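Local coordinates for lysozyme C (Equus asinus, PDB 5XUW), which hydrolyses the beta-1,4 linkages between N-acetylmuramic acid and N-acetylglucosamine in bacterial peptidoglycan and binds one calcium ion, at residues Q15-F20 / K96-R100; M31-E35 / G55-L59. All blocks are in the same frame, centred on the assembly; numbering follows the deposited sequence.

Overall arrangement
Contact 1 lies within the helical part of the molecule, whereas contact 2 joins that part to the three-stranded sheet region; their centres are about 14 Å apart. Contact 2 is the more central, its centre about 4 Å from the centre of the chain. It holds Glu35, a predicted active-site residue, and the nearest atoms of the Gln58 and Asp53 side chains, Asp53 being the second such residue, are about 3 Å apart. In contact 1, farther out, the loop after helix 5-14 meets the C-terminal part of helix 89-100. The two touch through Val98 CG2 and Leu59 CD2, 3.9 Å apart. From the calcium ion it is about 8 Å to the Leu56 side chain and about 11 Å to that of Gln15.

Contact 1 of 2, residues Q15-F20 / K96-R100; sequences QEMDGF and KRVVR
Lys96 reaches from helix 89-100 across the face of the Phe20 ring and ends on the backbone of Gln15, so that one side chain makes both an apolar contact and the hydrogen bond across the segments. Its CB lies 3.5 Å from Phe20 CE2, near the rim of the ring. The next atom, CG, stands over the face, 3.7 Å from the ring centroid of Phe20 and 16° off the normal, in a CH-pi contact. Beyond CG the chain is extended, which carries CD past CE1 of Phe20 and brings CE to 3.4 Å from Met17 SD. The ammonium group then donates from NZ to Gln15 O at 2.9 Å, meeting the carbonyl at a C=O...N angle of 156° and somewhat tilted out of its plane. Glu16 OE2 is 5.1 Å from Lys96 NZ, too far for a salt bridge, although its charge may still favour the ammonium electrostatically.

The Phe20 and Lys96 side chains cross at about a right angle, the lysine lying over the ring face. The ring is brought to the helix by a chi1 of -168°, with CG anti to the backbone N, and its edge takes Val99 CG2, which lies in the ring plane 3.7 Å from Phe20 CE2. The accepting carbonyl is that of Gln15, the first residue beyond helix 5-14; Glu16, with positive phi, is C-prime of the Schellman motif that ends the helix, and a type II turn from Met17 to Phe20 follows.

Trp28 of helix 25-36 touches both Met17 and Val99, while Gln15 and Met17 also rest on Ile92, one of the earlier residues of helix 89-100. The contact thus ties the loop between helices 5-14 and 25-36 to the C-terminal part of helix 89-100.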
loop_
_atom_site.group_PDB
_atom_site.type_symbol
_atom_site.label_atom_id
_atom_site.label_comp_id
_atom_site.label_asym_id
_atom_site.label_seq_id
_atom_site.Cartn_x
_atom_site.Cartn_y
_atom_site.Cartn_z
ATOM N N GLN A 15 -10.720 8.710 0.542
ATOM C CA GLN A 15 -10.317 8.414 -0.841
ATOM C C GLN A 15 -11.009 7.159 -1.412
ATOM O O GLN A 15 -10.469 6.514 -2.304
ATOM C CB GLN A 15 -8.792 8.252 -0.923
ATOM C CG GLN A 15 -7.992 9.459 -0.455
ATOM C CD GLN A 15 -8.147 10.659 -1.364
ATOM O OE1 GLN A 15 -7.969 10.569 -2.580
ATOM N NE2 GLN A 15 -8.473 11.792 -0.778
ATOM N N GLU A 16 -12.184 6.809 -0.883
ATOM C CA GLU A 16 -13.054 5.763 -1.436
ATOM C C GLU A 16 -12.443 4.357 -1.457
ATOM O O GLU A 16 -12.760 3.551 -2.336
ATOM C CB GLU A 16 -13.577 6.178 -2.824
ATOM C CG GLU A 16 -14.430 7.436 -2.773
ATOM C CD GLU A 16 -15.053 7.807 -4.107
ATOM O OE1 GLU A 16 -15.950 8.674 -4.095
ATOM O OE2 GLU A 16 -14.658 7.249 -5.157
ATOM N N MET A 17 -11.594 4.046 -0.477
ATOM C CA MET A 17 -10.936 2.734 -0.442
ATOM C C MET A 17 -11.758 1.626 0.188
ATOM O O MET A 17 -11.442 0.448 -0.021
ATOM C CB MET A 17 -9.581 2.807 0.258
ATOM C CG MET A 17 -8.549 3.602 -0.521
ATOM S SD MET A 17 -8.116 2.767 -2.053
ATOM C CE MET A 17 -6.701 1.802 -1.546
ATOM N N ASP A 18 -12.787 1.966 0.960
ATOM C CA ASP A 18 -13.597 0.924 1.597
ATOM C C ASP A 18 -14.337 0.101 0.547
ATOM O O ASP A 18 -15.174 0.629 -0.189
ATOM C CB ASP A 18 -14.595 1.499 2.599
ATOM C CG ASP A 18 -15.313 0.413 3.378
ATOM O OD1 ASP A 18 -14.701 -0.647 3.653
ATOM O OD2 ASP A 18 -16.491 0.610 3.720
ATOM N N GLY A 19 -14.003 -1.183 0.467
ATOM C CA GLY A 19 -14.577 -2.068 -0.540
ATOM C C GLY A 19 -13.938 -1.946 -1.910
ATOM O O GLY A 19 -14.359 -2.631 -2.846
ATOM N N PHE A 20 -12.905 -1.111 -2.051
ATOM C CA PHE A 20 -12.259 -0.973 -3.338
ATOM C C PHE A 20 -11.557 -2.272 -3.709
ATOM O O PHE A 20 -10.787 -2.823 -2.919
ATOM C CB PHE A 20 -11.257 0.181 -3.391
ATOM C CG PHE A 20 -10.816 0.485 -4.788
ATOM C CD1 PHE A 20 -11.487 1.436 -5.553
ATOM C CD2 PHE A 20 -9.791 -0.243 -5.378
ATOM C CE1 PHE A 20 -11.100 1.689 -6.861
ATOM C CE2 PHE A 20 -9.400 0.005 -6.682
ATOM C CZ PHE A 20 -10.066 0.961 -7.430
ATOM N N LYS A 96 -4.715 1.357 -6.021
ATOM C CA LYS A 96 -5.963 1.044 -6.732
ATOM C C LYS A 96 -5.683 0.325 -8.067
ATOM O O LYS A 96 -6.364 -0.643 -8.394
ATOM C CB LYS A 96 -6.789 2.311 -6.965
ATOM C CG LYS A 96 -7.459 2.850 -5.716
ATOM C CD LYS A 96 -8.207 4.135 -5.999
ATOM C CE LYS A 96 -8.945 4.630 -4.771
ATOM N NZ LYS A 96 -9.736 5.852 -5.051
ATOM N N ARG A 97 -4.684 0.790 -8.818
ATOM C CA ARG A 97 -4.242 0.102 -10.046
ATOM C C ARG A 97 -3.690 -1.291 -9.698
ATOM O O ARG A 97 -4.066 -2.284 -10.336
ATOM C CB ARG A 97 -3.237 0.982 -10.843
ATOM C CG ARG A 97 -2.427 0.322 -11.973
ATOM C CD ARG A 97 -3.231 0.006 -13.232
ATOM N NE ARG A 97 -2.461 -0.759 -14.245
ATOM C CZ ARG A 97 -2.087 -2.038 -14.138
ATOM N NH1 ARG A 97 -2.391 -2.754 -13.060
ATOM N NH2 ARG A 97 -1.379 -2.623 -15.112
ATOM N N VAL A 98 -2.863 -1.386 -8.653
ATOM C CA VAL A 98 -2.258 -2.672 -8.295
ATOM C C VAL A 98 -3.320 -3.729 -7.967
ATOM O O VAL A 98 -3.230 -4.846 -8.495
ATOM C CB VAL A 98 -1.256 -2.551 -7.120
ATOM C CG1 VAL A 98 -0.720 -3.921 -6.723
ATOM C CG2 VAL A 98 -0.107 -1.614 -7.485
ATOM N N VAL A 99 -4.309 -3.396 -7.130
ATOM C CA VAL A 99 -5.309 -4.418 -6.709
ATOM C C VAL A 99 -6.185 -4.952 -7.815
ATOM O O VAL A 99 -6.741 -6.031 -7.659
ATOM C CB VAL A 99 -6.401 -4.010 -5.666
ATOM C CG1 VAL A 99 -6.031 -4.401 -4.266
ATOM C CG2 VAL A 99 -6.966 -2.613 -5.868
ATOM N N ARG A 100 -6.384 -4.173 -8.874
ATOM C CA ARG A 100 -7.231 -4.613 -9.979
ATOM C C ARG A 100 -6.556 -5.704 -10.823
ATOM O O ARG A 100 -7.232 -6.379 -11.590
ATOM C CB ARG A 100 -7.688 -3.425 -10.833
ATOM C CG ARG A 100 -8.615 -2.492 -10.074
ATOM C CD ARG A 100 -9.255 -1.452 -10.981
ATOM N NE ARG A 100 -10.452 -1.959 -11.655
ATOM C CZ ARG A 100 -11.093 -1.342 -12.650
ATOM N NH1 ARG A 100 -10.665 -0.173 -13.129
ATOM N NH2 ARG A 100 -12.175 -1.907 -13.185
#

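Contact 2 of 2, residues M31-E35 / G55-L59; sequences MAEYE and GLFQL
The loop between strands 53-54 and 59-60 packs here against helix 25-36, in a contact that includes the predicted active-site residue Glu35 and lies next to the other one, Asp53. Met31 and Phe57 make a Met-aromatic contact: a chain bent at chi2 and chi3 brings Met31 CE to 3.5 Å from Phe57 CD1, and SD stands 4.9 Å from the ring centroid of Phe57, approaching obliquely. Ala32 CB touches Phe57 CE1, at 4.0 Å, and Leu56 CG, at 4.1 Å.

Farther along the helix, Glu35 oxygens rest against the aliphatic carbons of Gln58: Glu35 OE1 lies 3.5 Å from Gln58 CB, and Glu35 O lies 3.4 Å from Gln58 CG. The carboxylate's other oxygen, OE2, accepts a hydrogen bond from Ala110 N. Gln58 turns its amide back on its own loop, where NE2 donates to Gly55 O at 2.9 Å, almost straight at 174° and on a lone pair in the carbonyl plane. The same oxygen takes Gln58 N, closing the type I turn.

Gln58 and Leu59 opposite Tyr54 form a G1 beta bulge. With Trp108 touching Glu35 and donating a hydrogen bond from NE1 to Phe57 O, this is the helix-to-sheet junction flanking the substrate cleft of C-type lysozymes.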
loop_
_atom_site.group_PDB
_atom_site.type_symbol
_atom_site.label_atom_id
_atom_site.label_comp_id
_atom_site.label_asym_id
_atom_site.label_seq_id
_atom_site.Cartn_x
_atom_site.Cartn_y
_atom_site.Cartn_z
ATOM N N MET A 31 -2.781 -3.990 5.338
ATOM C CA MET A 31 -1.684 -4.118 4.376
ATOM C C MET A 31 -0.642 -3.035 4.656
ATOM O O MET A 31 0.550 -3.326 4.706
ATOM C CB MET A 31 -2.212 -4.057 2.938
ATOM C CG MET A 31 -1.152 -4.055 1.842
ATOM S SD MET A 31 -0.579 -2.416 1.359
ATOM C CE MET A 31 -2.018 -1.817 0.472
ATOM N N ALA A 32 -1.081 -1.804 4.901
ATOM C CA ALA A 32 -0.129 -0.731 5.179
ATOM C C ALA A 32 0.666 -0.979 6.469
ATOM O O ALA A 32 1.874 -0.734 6.503
ATOM C CB ALA A 32 -0.830 0.611 5.230
ATOM N N GLU A 33 0.004 -1.476 7.518
ATOM C CA GLU A 33 0.698 -1.721 8.784
ATOM C C GLU A 33 1.835 -2.712 8.588
ATOM O O GLU A 33 2.948 -2.489 9.058
ATOM C CB GLU A 33 -0.231 -2.247 9.889
ATOM C CG GLU A 33 0.481 -2.281 11.239
ATOM C CD GLU A 33 -0.389 -2.626 12.434
ATOM O OE1 GLU A 33 -1.620 -2.760 12.317
ATOM O OE2 GLU A 33 0.202 -2.773 13.527
ATOM N N TYR A 34 1.555 -3.813 7.905
ATOM C CA TYR A 34 2.553 -4.871 7.791
ATOM C C TYR A 34 3.564 -4.657 6.660
ATOM O O TYR A 34 4.671 -5.176 6.739
ATOM C CB TYR A 34 1.863 -6.243 7.779
ATOM C CG TYR A 34 1.233 -6.497 9.134
ATOM C CD1 TYR A 34 2.000 -6.988 10.199
ATOM C CD2 TYR A 34 -0.093 -6.169 9.389
ATOM C CE1 TYR A 34 1.454 -7.178 11.455
ATOM C CE2 TYR A 34 -0.641 -6.338 10.647
ATOM C CZ TYR A 34 0.139 -6.860 11.677
ATOM O OH TYR A 34 -0.397 -7.022 12.929
ATOM N N GLU A 35 3.215 -3.862 5.644
ATOM C CA GLU A 35 4.161 -3.530 4.575
ATOM C C GLU A 35 5.180 -2.476 5.008
ATOM O O GLU A 35 6.367 -2.627 4.733
ATOM C CB GLU A 35 3.423 -3.062 3.316
ATOM C CG GLU A 35 2.729 -4.188 2.545
ATOM C CD GLU A 35 3.683 -5.176 1.896
ATOM O OE1 GLU A 35 4.878 -4.854 1.730
ATOM O OE2 GLU A 35 3.232 -6.288 1.553
ATOM N N GLY A 55 7.563 3.274 -0.021
ATOM C CA GLY A 55 6.481 3.991 0.619
ATOM C C GLY A 55 5.546 3.156 1.459
ATOM O O GLY A 55 5.830 1.992 1.766
ATOM N N LEU A 56 4.430 3.783 1.815
ATOM C CA LEU A 56 3.406 3.210 2.698
ATOM C C LEU A 56 2.878 1.860 2.220
ATOM O O LEU A 56 2.610 0.973 3.037
ATOM C CB LEU A 56 2.239 4.194 2.811
ATOM C CG LEU A 56 1.101 3.910 3.792
ATOM C CD1 LEU A 56 1.603 3.960 5.224
ATOM C CD2 LEU A 56 -0.009 4.922 3.607
ATOM N N PHE A 57 2.703 1.733 0.899
ATOM C CA PHE A 57 2.222 0.500 0.283
ATOM C C PHE A 57 3.316 -0.303 -0.421
ATOM O O PHE A 57 3.006 -1.246 -1.147
ATOM C CB PHE A 57 1.103 0.804 -0.707
ATOM C CG PHE A 57 -0.021 1.630 -0.140
ATOM C CD1 PHE A 57 -0.619 1.297 1.075
ATOM C CD2 PHE A 57 -0.520 2.722 -0.853
ATOM C CE1 PHE A 57 -1.661 2.054 1.583
ATOM C CE2 PHE A 57 -1.576 3.472 -0.350
ATOM C CZ PHE A 57 -2.151 3.133 0.865
ATOM N N GLN A 58 4.584 0.057 -0.207
ATOM C CA GLN A 58 5.721 -0.699 -0.707
ATOM C C GLN A 58 5.566 -1.071 -2.186
ATOM O O GLN A 58 5.631 -2.236 -2.572
ATOM C CB GLN A 58 5.962 -1.918 0.187
ATOM C CG GLN A 58 6.524 -1.550 1.542
ATOM C CD GLN A 58 7.961 -1.074 1.467
ATOM O OE1 GLN A 58 8.887 -1.882 1.414
ATOM N NE2 GLN A 58 8.155 0.242 1.440
ATOM N N LEU A 59 5.388 -0.034 -3.000
ATOM C CA LEU A 59 5.159 -0.185 -4.430
ATOM C C LEU A 59 6.490 -0.341 -5.149
ATOM O O LEU A 59 7.427 0.431 -4.915
ATOM C CB LEU A 59 4.370 1.002 -4.962
ATOM C CG LEU A 59 3.015 1.210 -4.289
ATOM C CD1 LEU A 59 2.471 2.599 -4.571
ATOM C CD2 LEU A 59 2.029 0.126 -4.708
#